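Local coordinates for bartonella effector protein (Bep) substrate of VirB T4SS (Bartonella clarridgeiae, PDB 4YK2) that probably carries, in this BID domain, the signal by which the VirB type IV secretion system recognises the effector for transfer into host cells, at residues Asp31-Glu36 against Ala117-Asn122; Ser60-Asn65 against Glu111-Tyr116; Asn74-Ser79 against Ser107-Ala112; Lys85-Lys90 against Lys100-Asn105. All coordinates share one frame; numbering follows the deposited sequence.

Contact 1. Residues Asp31-Glu36 against Ala117-Asn122; sequences DHSIQE and ADAVEN
A119 points its methyl group at S33 and I34 where two long helices of the BID four-helix bundle run roughly antiparallel. The axes of the two segments come within 8.9 Å, with their N-to-C directions 154° apart, and the CA atoms of I34 and A119 lie 5.7 Å from each other, a spacing that the small alanine side chain permits.

Apolar contacts do most of the work. I34 CG1 rests on A119 CB at 3.7 Å. Chi1 of -68° sets CG1 beside the isoleucine's own backbone N, and chi2 near 180° extends the chain, carrying CD1 beyond the alanine to V120 CG2 at a looser 4.3 Å. The other branch of I34, CG2, packs on Y116, one turn before V120 in helix 106-123. V120 is buried, and it also touches H63 of helix 56-64 and P66 of the following loop.

Polar groups bond within their own helices and do not link the pair. D31 forms a salt bridge with K27, and the S33 hydroxyl is hydrogen-bonded back to the carbonyl of S30, with a weak second bond to V29 O. What S33 OG gives the opposite helix is a van der Waals contact, 3.6 Å from A119 CB.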
loop_
_atom_site.group_PDB
_atom_site.type_symbol
_atom_site.label_atom_id
_atom_site.label_comp_id
_atom_site.label_asym_id
_atom_site.label_seq_id
_atom_site.Cartn_x
_atom_site.Cartn_y
_atom_site.Cartn_z
ATOM N N ASP A 31 -0.690 3.240 -16.636
ATOM C CA ASP A 31 -1.958 2.780 -16.092
ATOM C C ASP A 31 -1.833 1.377 -15.527
ATOM O O ASP A 31 -2.335 1.087 -14.439
ATOM C CB ASP A 31 -3.035 2.795 -17.168
ATOM C CG ASP A 31 -3.546 4.191 -17.471
ATOM O OD1 ASP A 31 -3.026 5.170 -16.896
ATOM O OD2 ASP A 31 -4.469 4.303 -18.305
ATOM N N HIS A 32 -1.153 0.512 -16.274
ATOM C CA HIS A 32 -0.991 -0.880 -15.876
ATOM C C HIS A 32 -0.214 -1.037 -14.566
ATOM O O HIS A 32 -0.608 -1.815 -13.701
ATOM C CB HIS A 32 -0.292 -1.676 -16.979
ATOM C CG HIS A 32 0.071 -3.065 -16.568
ATOM N ND1 HIS A 32 -0.846 -4.094 -16.527
ATOM C CD2 HIS A 32 1.254 -3.597 -16.168
ATOM C CE1 HIS A 32 -0.245 -5.199 -16.122
ATOM N NE2 HIS A 32 1.028 -4.925 -15.895
ATOM N N SER A 33 0.889 -0.314 -14.414
ATOM C CA SER A 33 1.695 -0.469 -13.210
ATOM C C SER A 33 0.963 0.095 -11.981
ATOM O O SER A 33 1.147 -0.393 -10.859
ATOM C CB SER A 33 3.044 0.215 -13.368
ATOM O OG SER A 33 2.865 1.598 -13.619
ATOM N N ILE A 34 0.155 1.131 -12.194
ATOM C CA ILE A 34 -0.688 1.666 -11.124
ATOM C C ILE A 34 -1.684 0.607 -10.685
ATOM O O ILE A 34 -1.833 0.323 -9.491
ATOM C CB ILE A 34 -1.418 2.943 -11.558
ATOM C CG1 ILE A 34 -0.416 4.079 -11.746
ATOM C CG2 ILE A 34 -2.504 3.322 -10.526
ATOM C CD1 ILE A 34 -1.038 5.359 -12.279
ATOM N N GLN A 35 -2.355 0.010 -11.664
ATOM C CA GLN A 35 -3.374 -0.981 -11.378
ATOM C C GLN A 35 -2.804 -2.219 -10.681
ATOM O O GLN A 35 -3.410 -2.730 -9.740
ATOM C CB GLN A 35 -4.089 -1.377 -12.655
ATOM C CG GLN A 35 -5.248 -2.320 -12.451
ATOM C CD GLN A 35 -5.897 -2.704 -13.769
ATOM O OE1 GLN A 35 -7.120 -2.594 -13.936
ATOM N NE2 GLN A 35 -5.081 -3.151 -14.718
ATOM N N GLU A 36 -1.642 -2.693 -11.123
ATOM C CA GLU A 36 -1.032 -3.848 -10.478
ATOM C C GLU A 36 -0.640 -3.580 -9.015
ATOM O O GLU A 36 -0.713 -4.480 -8.181
ATOM C CB GLU A 36 0.205 -4.317 -11.257
ATOM C CG GLU A 36 -0.129 -5.122 -12.521
ATOM C CD GLU A 36 -1.080 -6.292 -12.250
ATOM O OE1 GLU A 36 -0.667 -7.256 -11.560
ATOM O OE2 GLU A 36 -2.241 -6.246 -12.727
ATOM N N ALA A 117 3.042 4.975 -5.470
ATOM C CA ALA A 117 3.368 6.403 -5.464
ATOM C C ALA A 117 4.299 6.799 -6.605
ATOM O O ALA A 117 4.115 7.847 -7.215
ATOM C CB ALA A 117 3.989 6.793 -4.145
ATOM N N ASP A 118 5.313 5.978 -6.869
ATOM C CA ASP A 118 6.244 6.229 -7.965
ATOM C C ASP A 118 5.532 6.211 -9.308
ATOM O O ASP A 118 5.823 7.025 -10.182
ATOM C CB ASP A 118 7.371 5.191 -7.986
ATOM C CG ASP A 118 8.388 5.397 -6.873
ATOM O OD1 ASP A 118 8.331 6.439 -6.191
ATOM O OD2 ASP A 118 9.255 4.514 -6.694
ATOM N N ALA A 119 4.606 5.268 -9.472
ATOM C CA ALA A 119 3.887 5.126 -10.732
ATOM C C ALA A 119 2.952 6.310 -10.932
ATOM O O ALA A 119 2.836 6.836 -12.037
ATOM C CB ALA A 119 3.116 3.820 -10.769
ATOM N N VAL A 120 2.295 6.737 -9.859
ATOM C CA VAL A 120 1.435 7.912 -9.915
ATOM C C VAL A 120 2.269 9.154 -10.232
ATOM O O VAL A 120 1.915 9.954 -11.100
ATOM C CB VAL A 120 0.656 8.103 -8.599
ATOM C CG1 VAL A 120 -0.100 9.427 -8.623
ATOM C CG2 VAL A 120 -0.305 6.937 -8.363
ATOM N N GLU A 121 3.377 9.309 -9.516
ATOM C CA GLU A 121 4.275 10.443 -9.702
ATOM C C GLU A 121 4.806 10.500 -11.132
ATOM O O GLU A 121 4.989 11.578 -11.695
ATOM C CB GLU A 121 5.443 10.360 -8.715
ATOM C CG GLU A 121 6.411 11.521 -8.778
ATOM C CD GLU A 121 6.075 12.610 -7.785
ATOM O OE1 GLU A 121 5.717 13.726 -8.217
ATOM O OE2 GLU A 121 6.181 12.351 -6.569
ATOM N N ASN A 122 5.045 9.336 -11.722
ATOM C CA ASN A 122 5.577 9.286 -13.077
ATOM C C ASN A 122 4.502 9.622 -14.104
ATOM O O ASN A 122 4.790 10.239 -15.129
ATOM C CB ASN A 122 6.174 7.908 -13.381
ATOM C CG ASN A 122 6.517 7.738 -14.857
ATOM O OD1 ASN A 122 7.567 8.192 -15.322
ATOM N ND2 ASN A 122 5.622 7.097 -15.604
#

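Contact 2. Residues Ser60-Asn65 against Glu111-Tyr116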
loop_
_atom_site.group_PDB
_atom_site.type_symbol
_atom_site.label_atom_id
_atom_site.label_comp_id
_atom_site.label_asym_id
_atom_site.label_seq_id
_atom_site.Cartn_x
_atom_site.Cartn_y
_atom_site.Cartn_z
ATOM N N SER A 60 -5.710 7.488 -1.601
ATOM C CA SER A 60 -6.246 8.604 -2.374
ATOM C C SER A 60 -5.494 9.902 -2.053
ATOM O O SER A 60 -5.336 10.781 -2.914
ATOM C CB SER A 60 -7.742 8.759 -2.109
ATOM O OG SER A 60 -8.479 7.755 -2.801
ATOM N N GLN A 61 -5.022 10.007 -0.816
ATOM C CA GLN A 61 -4.222 11.149 -0.378
ATOM C C GLN A 61 -2.889 11.163 -1.131
ATOM O O GLN A 61 -2.424 12.204 -1.610
ATOM C CB GLN A 61 -3.981 11.069 1.139
ATOM C CG GLN A 61 -3.051 12.155 1.709
ATOM C CD GLN A 61 -2.901 12.026 3.226
ATOM O OE1 GLN A 61 -3.593 11.234 3.853
ATOM N NE2 GLN A 61 -1.990 12.793 3.809
ATOM N N ILE A 62 -2.272 9.990 -1.212
ATOM C CA ILE A 62 -1.020 9.822 -1.935
ATOM C C ILE A 62 -1.267 10.067 -3.414
ATOM O O ILE A 62 -0.479 10.739 -4.083
ATOM C CB ILE A 62 -0.408 8.425 -1.686
ATOM C CG1 ILE A 62 0.196 8.364 -0.281
ATOM C CG2 ILE A 62 0.665 8.103 -2.719
ATOM C CD1 ILE A 62 0.549 6.963 0.174
ATOM N N HIS A 63 -2.369 9.539 -3.927
ATOM C CA HIS A 63 -2.687 9.741 -5.339
ATOM C C HIS A 63 -2.745 11.230 -5.680
ATOM O O HIS A 63 -2.237 11.668 -6.714
ATOM C CB HIS A 63 -4.011 9.077 -5.699
ATOM C CG HIS A 63 -4.327 9.138 -7.164
ATOM N ND1 HIS A 63 -5.015 10.189 -7.733
ATOM C CD2 HIS A 63 -4.026 8.291 -8.175
ATOM C CE1 HIS A 63 -5.138 9.977 -9.032
ATOM N NE2 HIS A 63 -4.541 8.836 -9.329
ATOM N N GLU A 64 -3.360 11.998 -4.794
ATOM C CA GLU A 64 -3.508 13.439 -4.970
ATOM C C GLU A 64 -2.184 14.172 -4.780
ATOM O O GLU A 64 -1.865 15.116 -5.502
ATOM C CB GLU A 64 -4.549 13.969 -3.982
ATOM C CG GLU A 64 -4.340 15.409 -3.556
ATOM C CD GLU A 64 -4.896 16.398 -4.542
ATOM O OE1 GLU A 64 -5.444 15.959 -5.579
ATOM O OE2 GLU A 64 -4.789 17.616 -4.275
ATOM N N ASN A 65 -1.418 13.742 -3.788
ATOM C CA ASN A 65 -0.126 14.342 -3.531
ATOM C C ASN A 65 0.862 13.283 -3.074
ATOM O O ASN A 65 0.937 12.985 -1.889
ATOM C CB ASN A 65 -0.240 15.450 -2.480
ATOM C CG ASN A 65 1.052 16.235 -2.335
ATOM O OD1 ASN A 65 2.042 15.946 -3.014
ATOM N ND2 ASN A 65 1.049 17.239 -1.463
ATOM N N GLU A 111 6.431 -1.427 0.530
ATOM C CA GLU A 111 7.069 -1.383 -0.788
ATOM C C GLU A 111 6.052 -1.178 -1.893
ATOM O O GLU A 111 6.304 -0.447 -2.847
ATOM C CB GLU A 111 7.863 -2.659 -1.062
ATOM C CG GLU A 111 9.119 -2.782 -0.237
ATOM C CD GLU A 111 10.016 -3.911 -0.712
ATOM O OE1 GLU A 111 10.023 -4.206 -1.931
ATOM O OE2 GLU A 111 10.706 -4.504 0.138
ATOM N N ALA A 112 4.896 -1.814 -1.768
ATOM C CA ALA A 112 3.880 -1.701 -2.805
ATOM C C ALA A 112 3.314 -0.284 -2.844
ATOM O O ALA A 112 3.004 0.239 -3.911
ATOM C CB ALA A 112 2.780 -2.712 -2.585
ATOM N N ILE A 113 3.210 0.346 -1.679
ATOM C CA ILE A 113 2.745 1.726 -1.609
ATOM C C ILE A 113 3.775 2.670 -2.234
ATOM O O ILE A 113 3.407 3.611 -2.940
ATOM C CB ILE A 113 2.414 2.117 -0.150
ATOM C CG1 ILE A 113 1.144 1.394 0.304
ATOM C CG2 ILE A 113 2.239 3.633 -0.010
ATOM C CD1 ILE A 113 0.889 1.500 1.818
ATOM N N HIS A 114 5.061 2.413 -2.008
ATOM C CA HIS A 114 6.111 3.218 -2.644
ATOM C C HIS A 114 6.071 3.056 -4.170
ATOM O O HIS A 114 6.215 4.037 -4.905
ATOM C CB HIS A 114 7.501 2.844 -2.120
ATOM C CG HIS A 114 7.887 3.546 -0.853
ATOM N ND1 HIS A 114 8.238 4.880 -0.814
ATOM C CD2 HIS A 114 7.996 3.092 0.422
ATOM C CE1 HIS A 114 8.528 5.221 0.431
ATOM N NE2 HIS A 114 8.396 4.153 1.199
ATOM N N LYS A 115 5.870 1.829 -4.645
ATOM C CA LYS A 115 5.754 1.584 -6.092
ATOM C C LYS A 115 4.530 2.272 -6.692
ATOM O O LYS A 115 4.610 2.858 -7.768
ATOM C CB LYS A 115 5.702 0.089 -6.384
ATOM C CG LYS A 115 7.033 -0.614 -6.187
ATOM C CD LYS A 115 6.952 -2.072 -6.588
ATOM C CE LYS A 115 8.261 -2.787 -6.254
ATOM N NZ LYS A 115 8.100 -4.266 -6.226
ATOM N N TYR A 116 3.402 2.195 -5.989
ATOM C CA TYR A 116 2.186 2.893 -6.385
ATOM C C TYR A 116 2.442 4.397 -6.505
ATOM O O TYR A 116 2.127 5.016 -7.528
ATOM C CB TYR A 116 1.068 2.601 -5.368
ATOM C CG TYR A 116 -0.182 3.426 -5.554
ATOM C CD1 TYR A 116 -1.151 3.060 -6.482
ATOM C CD2 TYR A 116 -0.408 4.559 -4.781
ATOM C CE1 TYR A 116 -2.290 3.808 -6.646
ATOM C CE2 TYR A 116 -1.544 5.315 -4.938
ATOM C CZ TYR A 116 -2.485 4.930 -5.869
ATOM O OH TYR A 116 -3.622 5.683 -6.017
#
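Y116 brings its hydroxyl to the edge of the H63 imidazole, close to the ring plane, and nothing from 111-116 lies over either imidazole face. Y116 OH is 3.4 Å from H63 CD2 and equally near H63 CB, a van der Waals contact of oxygen with carbon, while both ring nitrogens of the histidine are farther off. The two side chains meet nearly perpendicular. At the edge of the phenol ring, again near its plane, sits a methyl group: I62 CG2, 4.2 Å from Y116 CE2.

The tyrosine has a long way to reach, because the axes of the two segments are 11.1 Å apart at their closest. With CG anti to the backbone N (chi1 171°), its ring extends across that gap to the other helix. I62 reaches back with its second branch, and its CD1 meets I113 CG2 at 3.7 Å in a tighter, purely aliphatic contact.

Within the BID four-helix bundle, helices 56-64 and 106-123 run in broadly the same direction here, 33° apart, and others close the layer between them. I62 also packs on T69 and I72 of helix 69-78, and I113 on L76 of that helix and on L55. On another flank, Y116 touches E38 of helix 21-49.

Contact 3. Residues Asn74-Ser79 against Ser107-Ala112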
loop_
_atom_site.group_PDB
_atom_site.type_symbol
_atom_site.label_atom_id
_atom_site.label_comp_id
_atom_site.label_asym_id
_atom_site.label_seq_id
_atom_site.Cartn_x
_atom_site.Cartn_y
_atom_site.Cartn_z
ATOM N N ASN A 74 6.290 5.736 6.883
ATOM C CA ASN A 74 6.959 5.712 8.181
ATOM C C ASN A 74 6.013 5.278 9.293
ATOM O O ASN A 74 6.370 4.493 10.175
ATOM C CB ASN A 74 7.534 7.088 8.512
ATOM C CG ASN A 74 8.206 7.122 9.861
ATOM O OD1 ASN A 74 9.308 6.597 10.027
ATOM N ND2 ASN A 74 7.550 7.739 10.838
ATOM N N THR A 75 4.796 5.812 9.262
ATOM C CA THR A 75 3.786 5.415 10.243
ATOM C C THR A 75 3.440 3.940 10.078
ATOM O O THR A 75 3.311 3.210 11.058
ATOM C CB THR A 75 2.501 6.260 10.128
ATOM O OG1 THR A 75 2.800 7.618 10.480
ATOM C CG2 THR A 75 1.417 5.715 11.064
ATOM N N LEU A 76 3.332 3.484 8.835
ATOM C CA LEU A 76 2.977 2.088 8.586
ATOM C C LEU A 76 4.079 1.141 9.071
ATOM O O LEU A 76 3.800 0.067 9.614
ATOM C CB LEU A 76 2.708 1.866 7.095
ATOM C CG LEU A 76 2.136 0.513 6.688
ATOM C CD1 LEU A 76 0.871 0.205 7.461
ATOM C CD2 LEU A 76 1.849 0.501 5.167
ATOM N N THR A 77 5.328 1.556 8.864
ATOM C CA THR A 77 6.502 0.776 9.245
ATOM C C THR A 77 6.660 0.692 10.749
ATOM O O THR A 77 6.893 -0.388 11.295
ATOM C CB THR A 77 7.796 1.377 8.647
ATOM O OG1 THR A 77 7.741 1.299 7.213
ATOM C CG2 THR A 77 9.040 0.635 9.159
ATOM N N ASN A 78 6.504 1.837 11.410
ATOM C CA ASN A 78 6.850 1.971 12.815
ATOM C C ASN A 78 5.642 1.923 13.763
ATOM O O ASN A 78 5.786 1.544 14.917
ATOM C CB ASN A 78 7.629 3.269 13.016
ATOM C CG ASN A 78 8.993 3.213 12.358
ATOM O OD1 ASN A 78 9.907 2.581 12.870
ATOM N ND2 ASN A 78 9.132 3.877 11.224
ATOM N N SER A 79 4.461 2.301 13.282
ATOM C CA SER A 79 3.254 2.288 14.119
ATOM C C SER A 79 2.028 1.881 13.310
ATOM O O SER A 79 1.063 2.643 13.216
ATOM C CB SER A 79 3.001 3.664 14.755
ATOM O OG SER A 79 4.160 4.182 15.380
ATOM N N SER A 107 6.354 -5.029 5.654
ATOM C CA SER A 107 7.439 -4.596 4.775
ATOM C C SER A 107 7.011 -4.567 3.289
ATOM O O SER A 107 7.228 -3.574 2.592
ATOM C CB SER A 107 8.659 -5.505 4.963
ATOM O OG SER A 107 9.753 -5.053 4.193
ATOM N N LYS A 108 6.373 -5.637 2.817
ATOM C CA LYS A 108 5.983 -5.683 1.411
ATOM C C LYS A 108 4.818 -4.731 1.123
ATOM O O LYS A 108 4.726 -4.192 0.021
ATOM C CB LYS A 108 5.639 -7.116 0.989
ATOM C CG LYS A 108 6.872 -8.004 0.711
ATOM C CD LYS A 108 7.563 -7.654 -0.614
ATOM C CE LYS A 108 8.703 -8.623 -0.940
ATOM N NZ LYS A 108 9.184 -8.478 -2.343
ATOM N N LEU A 109 3.950 -4.496 2.106
ATOM C CA LEU A 109 2.874 -3.520 1.930
ATOM C C LEU A 109 3.466 -2.112 1.738
ATOM O O LEU A 109 3.057 -1.368 0.848
ATOM C CB LEU A 109 1.906 -3.549 3.127
ATOM C CG LEU A 109 0.754 -2.532 3.156
ATOM C CD1 LEU A 109 -0.057 -2.554 1.865
ATOM C CD2 LEU A 109 -0.164 -2.787 4.363
ATOM N N VAL A 110 4.446 -1.756 2.562
ATOM C CA VAL A 110 5.144 -0.479 2.399
ATOM C C VAL A 110 5.787 -0.362 0.995
ATOM O O VAL A 110 5.688 0.678 0.337
ATOM C CB VAL A 110 6.192 -0.300 3.524
ATOM C CG1 VAL A 110 7.090 0.903 3.271
ATOM C CG2 VAL A 110 5.482 -0.203 4.908
ATOM N N GLU A 111 6.431 -1.427 0.530
ATOM C CA GLU A 111 7.069 -1.383 -0.788
ATOM C C GLU A 111 6.052 -1.178 -1.893
ATOM O O GLU A 111 6.304 -0.447 -2.847
ATOM C CB GLU A 111 7.863 -2.659 -1.062
ATOM C CG GLU A 111 9.119 -2.782 -0.237
ATOM C CD GLU A 111 10.016 -3.911 -0.712
ATOM O OE1 GLU A 111 10.023 -4.206 -1.931
ATOM O OE2 GLU A 111 10.706 -4.504 0.138
ATOM N N ALA A 112 4.896 -1.814 -1.768
ATOM C CA ALA A 112 3.880 -1.701 -2.805
ATOM C C ALA A 112 3.314 -0.284 -2.844
ATOM O O ALA A 112 3.004 0.239 -3.911
ATOM C CB ALA A 112 2.780 -2.712 -2.585
#
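L76 and V110 face each other with CA atoms 7.0 Å apart on helices that run almost exactly antiparallel, 172° between their N-to-C directions and 9.7 Å between the axes of the two segments.

L76 supplies the larger apolar surface from its side. Chi1 of -172° swings CG away from the backbone N, toward helix 106-123, and CD2 there meets two consecutive residues: V110 CG2 at 3.7 Å and L109 CG at 3.8 Å. The two approaches differ. L76 and V110 lie alongside with their chains running opposite ways, while L76 comes at L109 almost squarely, its CD2 methyl lying against both CG and CD2 of L109.

V110 works with both methyl groups. CG2, the one packed on L76, is also 3.6 Å from T77 OG1, and CG1 comes alongside the same oxygen at 4.0 Å. That oxygen is held from within its own helix, hydrogen-bonded to the carbonyl of S73, so the threonine can offer a polar atom to a valine without leaving it unpartnered. L76 and L109 are buried and T77 is exposed, so the contact runs from buried leucines to a threonine at the surface.

Other parts of the chain complete the apolar cluster. L76 also touches F49 and F83, and L109 touches S45 of helix 21-49. The arrangement is that of neighbouring antiparallel helices in an up-and-down bundle, here helices 69-78 and 106-123 of the BID four-helix bundle.

Contact 4. Residues Lys85-Lys90 against Lys100-Asn105. With SO4 (sulfate ion), chain C.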
loop_
_atom_site.group_PDB
_atom_site.type_symbol
_atom_site.label_atom_id
_atom_site.label_comp_id
_atom_site.label_asym_id
_atom_site.label_seq_id
_atom_site.Cartn_x
_atom_site.Cartn_y
_atom_site.Cartn_z
ATOM N N LYS A 85 -6.215 -1.973 14.038
ATOM C CA LYS A 85 -5.666 -3.155 14.698
ATOM C C LYS A 85 -5.145 -4.143 13.651
ATOM O O LYS A 85 -5.769 -4.323 12.608
ATOM C CB LYS A 85 -6.735 -3.822 15.574
ATOM C CG LYS A 85 -6.231 -5.029 16.338
ATOM C CD LYS A 85 -7.183 -5.406 17.456
ATOM C CE LYS A 85 -8.222 -6.381 16.969
ATOM N NZ LYS A 85 -7.587 -7.674 16.599
ATOM N N LEU A 86 -4.002 -4.767 13.912
ATOM C CA LEU A 86 -3.483 -5.774 12.988
ATOM C C LEU A 86 -4.364 -7.018 13.008
ATOM O O LEU A 86 -5.008 -7.313 14.025
ATOM C CB LEU A 86 -2.049 -6.154 13.346
ATOM C CG LEU A 86 -0.987 -5.060 13.284
ATOM C CD1 LEU A 86 0.368 -5.643 13.642
ATOM C CD2 LEU A 86 -0.956 -4.419 11.917
ATOM N N ALA A 87 -4.397 -7.741 11.895
ATOM C CA ALA A 87 -5.129 -9.002 11.829
ATOM C C ALA A 87 -4.548 -9.986 12.833
ATOM O O ALA A 87 -3.394 -9.857 13.234
ATOM C CB ALA A 87 -5.080 -9.585 10.426
ATOM N N GLY A 88 -5.346 -10.969 13.235
ATOM C CA GLY A 88 -4.911 -11.932 14.232
ATOM C C GLY A 88 -4.994 -11.328 15.620
ATOM O O GLY A 88 -5.630 -10.295 15.809
ATOM N N SER A 89 -4.360 -11.960 16.599
ATOM C CA SER A 89 -4.325 -11.370 17.923
ATOM C C SER A 89 -3.052 -11.724 18.660
ATOM O O SER A 89 -2.285 -12.590 18.232
ATOM C CB SER A 89 -5.549 -11.792 18.744
ATOM O OG SER A 89 -5.802 -13.167 18.612
ATOM N N LYS A 90 -2.833 -11.003 19.755
ATOM C CA LYS A 90 -1.688 -11.196 20.625
ATOM C C LYS A 90 -2.196 -11.300 22.052
ATOM O O LYS A 90 -2.715 -10.331 22.606
ATOM C CB LYS A 90 -0.686 -10.046 20.485
ATOM C CG LYS A 90 0.561 -10.215 21.336
ATOM C CD LYS A 90 1.679 -9.263 20.918
ATOM C CE LYS A 90 1.512 -7.886 21.529
ATOM N NZ LYS A 90 2.816 -7.166 21.575
ATOM N N LYS A 100 1.240 -13.095 13.287
ATOM C CA LYS A 100 2.606 -13.211 12.794
ATOM C C LYS A 100 2.651 -12.992 11.280
ATOM O O LYS A 100 3.524 -12.287 10.794
ATOM C CB LYS A 100 3.209 -14.567 13.176
ATOM C CG LYS A 100 3.416 -14.727 14.688
ATOM C CD LYS A 100 4.219 -15.974 15.036
ATOM C CE LYS A 100 4.568 -16.013 16.520
ATOM N NZ LYS A 100 5.429 -17.180 16.879
ATOM N N GLN A 101 1.691 -13.548 10.544
ATOM C CA GLN A 101 1.628 -13.299 9.100
ATOM C C GLN A 101 1.341 -11.831 8.792
ATOM O O GLN A 101 1.890 -11.288 7.839
ATOM C CB GLN A 101 0.572 -14.177 8.425
ATOM C CG GLN A 101 0.977 -15.642 8.269
ATOM C CD GLN A 101 2.366 -15.813 7.662
ATOM O OE1 GLN A 101 3.289 -16.321 8.311
ATOM N NE2 GLN A 101 2.520 -15.391 6.410
ATOM N N ALA A 102 0.479 -11.197 9.588
ATOM C CA ALA A 102 0.187 -9.781 9.394
ATOM C C ALA A 102 1.474 -8.969 9.492
ATOM O O ALA A 102 1.795 -8.177 8.590
ATOM C CB ALA A 102 -0.840 -9.286 10.425
ATOM N N GLU A 103 2.218 -9.192 10.577
ATOM C CA GLU A 103 3.453 -8.452 10.821
ATOM C C GLU A 103 4.491 -8.699 9.728
ATOM O O GLU A 103 5.175 -7.771 9.306
ATOM C CB GLU A 103 4.034 -8.805 12.198
ATOM C CG GLU A 103 3.221 -8.200 13.344
ATOM C CD GLU A 103 3.831 -8.442 14.722
ATOM O OE1 GLU A 103 4.785 -9.241 14.841
ATOM O OE2 GLU A 103 3.341 -7.828 15.688
ATOM N N LYS A 104 4.588 -9.940 9.259
ATOM C CA LYS A 104 5.600 -10.295 8.266
ATOM C C LYS A 104 5.265 -9.777 6.875
ATOM O O LYS A 104 6.056 -9.936 5.951
ATOM C CB LYS A 104 5.792 -11.809 8.203
ATOM C CG LYS A 104 6.530 -12.381 9.398
ATOM C CD LYS A 104 6.473 -13.904 9.392
ATOM C CE LYS A 104 6.937 -14.482 10.722
ATOM N NZ LYS A 104 6.852 -15.970 10.741
ATOM N N ASN A 105 4.112 -9.141 6.719
ATOM C CA ASN A 105 3.757 -8.611 5.409
ATOM C C ASN A 105 3.740 -7.092 5.362
ATOM O O ASN A 105 3.494 -6.508 4.314
ATOM C CB ASN A 105 2.410 -9.181 4.969
ATOM C CG ASN A 105 2.559 -10.550 4.338
ATOM O OD1 ASN A 105 2.850 -10.656 3.155
ATOM N ND2 ASN A 105 2.406 -11.601 5.137
HETATM S S SO4 C . -7.883 -14.110 15.144
HETATM O O1 SO4 C . -7.079 -15.030 14.344
HETATM O O2 SO4 C . -8.375 -13.020 14.302
HETATM O O3 SO4 C . -7.074 -13.566 16.233
HETATM O O4 SO4 C . -9.017 -14.837 15.709
#
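A102, L86 and E103 lose the most surface here, where an irregular segment lies against a short helix. The A102 methyl fits against the backbone of A87, with A102 CB 3.8 Å from A87 O. The methyl of A87 itself is a little farther, its CB 4.3 Å from A102 CB, and L86 CB lies at the margin. That same A87 carbonyl accepts a hydrogen bond from R99, which also bonds to G88 O, so helix 97-103 grips the segment by polar as well as apolar contacts.

L86 is buried, and its CD1 meets E103 CG crosswise at 3.8 Å. Only the aliphatic part of E103 is used in this way. Chi2 near 180° carries the carboxylate onward to a salt bridge with K95; K90 NZ is another positive charge nearby, 5.9 Å from E103 OE2.

Farther along the segment, S89 OG donates a 2.7 Å hydrogen bond to O3 of a sulfate that probably came from the crystallisation liquor; N96 binds the same ion.

L86 continues inward onto V48 and F49 at the end of helix 21-49, where A87 also makes a backbone bond to V48. The contact thus joins that helix end to helix 97-103, beside the small hairpin of strands 90-91 and 94-95, in a region consistent with the hook that tops the BID bundle.

From the N terminus, helix 21-49 comes first, and contact 1 ties it to the last helix, 106-123, closing the longest loop with 80 residues between its segments. Contact 2 lies within it, bringing helix 56-64 to that same final helix, and contact 3 does likewise for helix 69-78; the two share E111 and A112 and touch each other. Contact 4 is the innermost, nested inside the other three and closing a short loop around the strand hairpin before helix 106-123 begins. Helix 106-123 therefore binds three helices in succession, while contact 4, its centre about 27 Å from that of contact 1, lies on the other side of the chain's centre, consistent with the hook that tops the bundle.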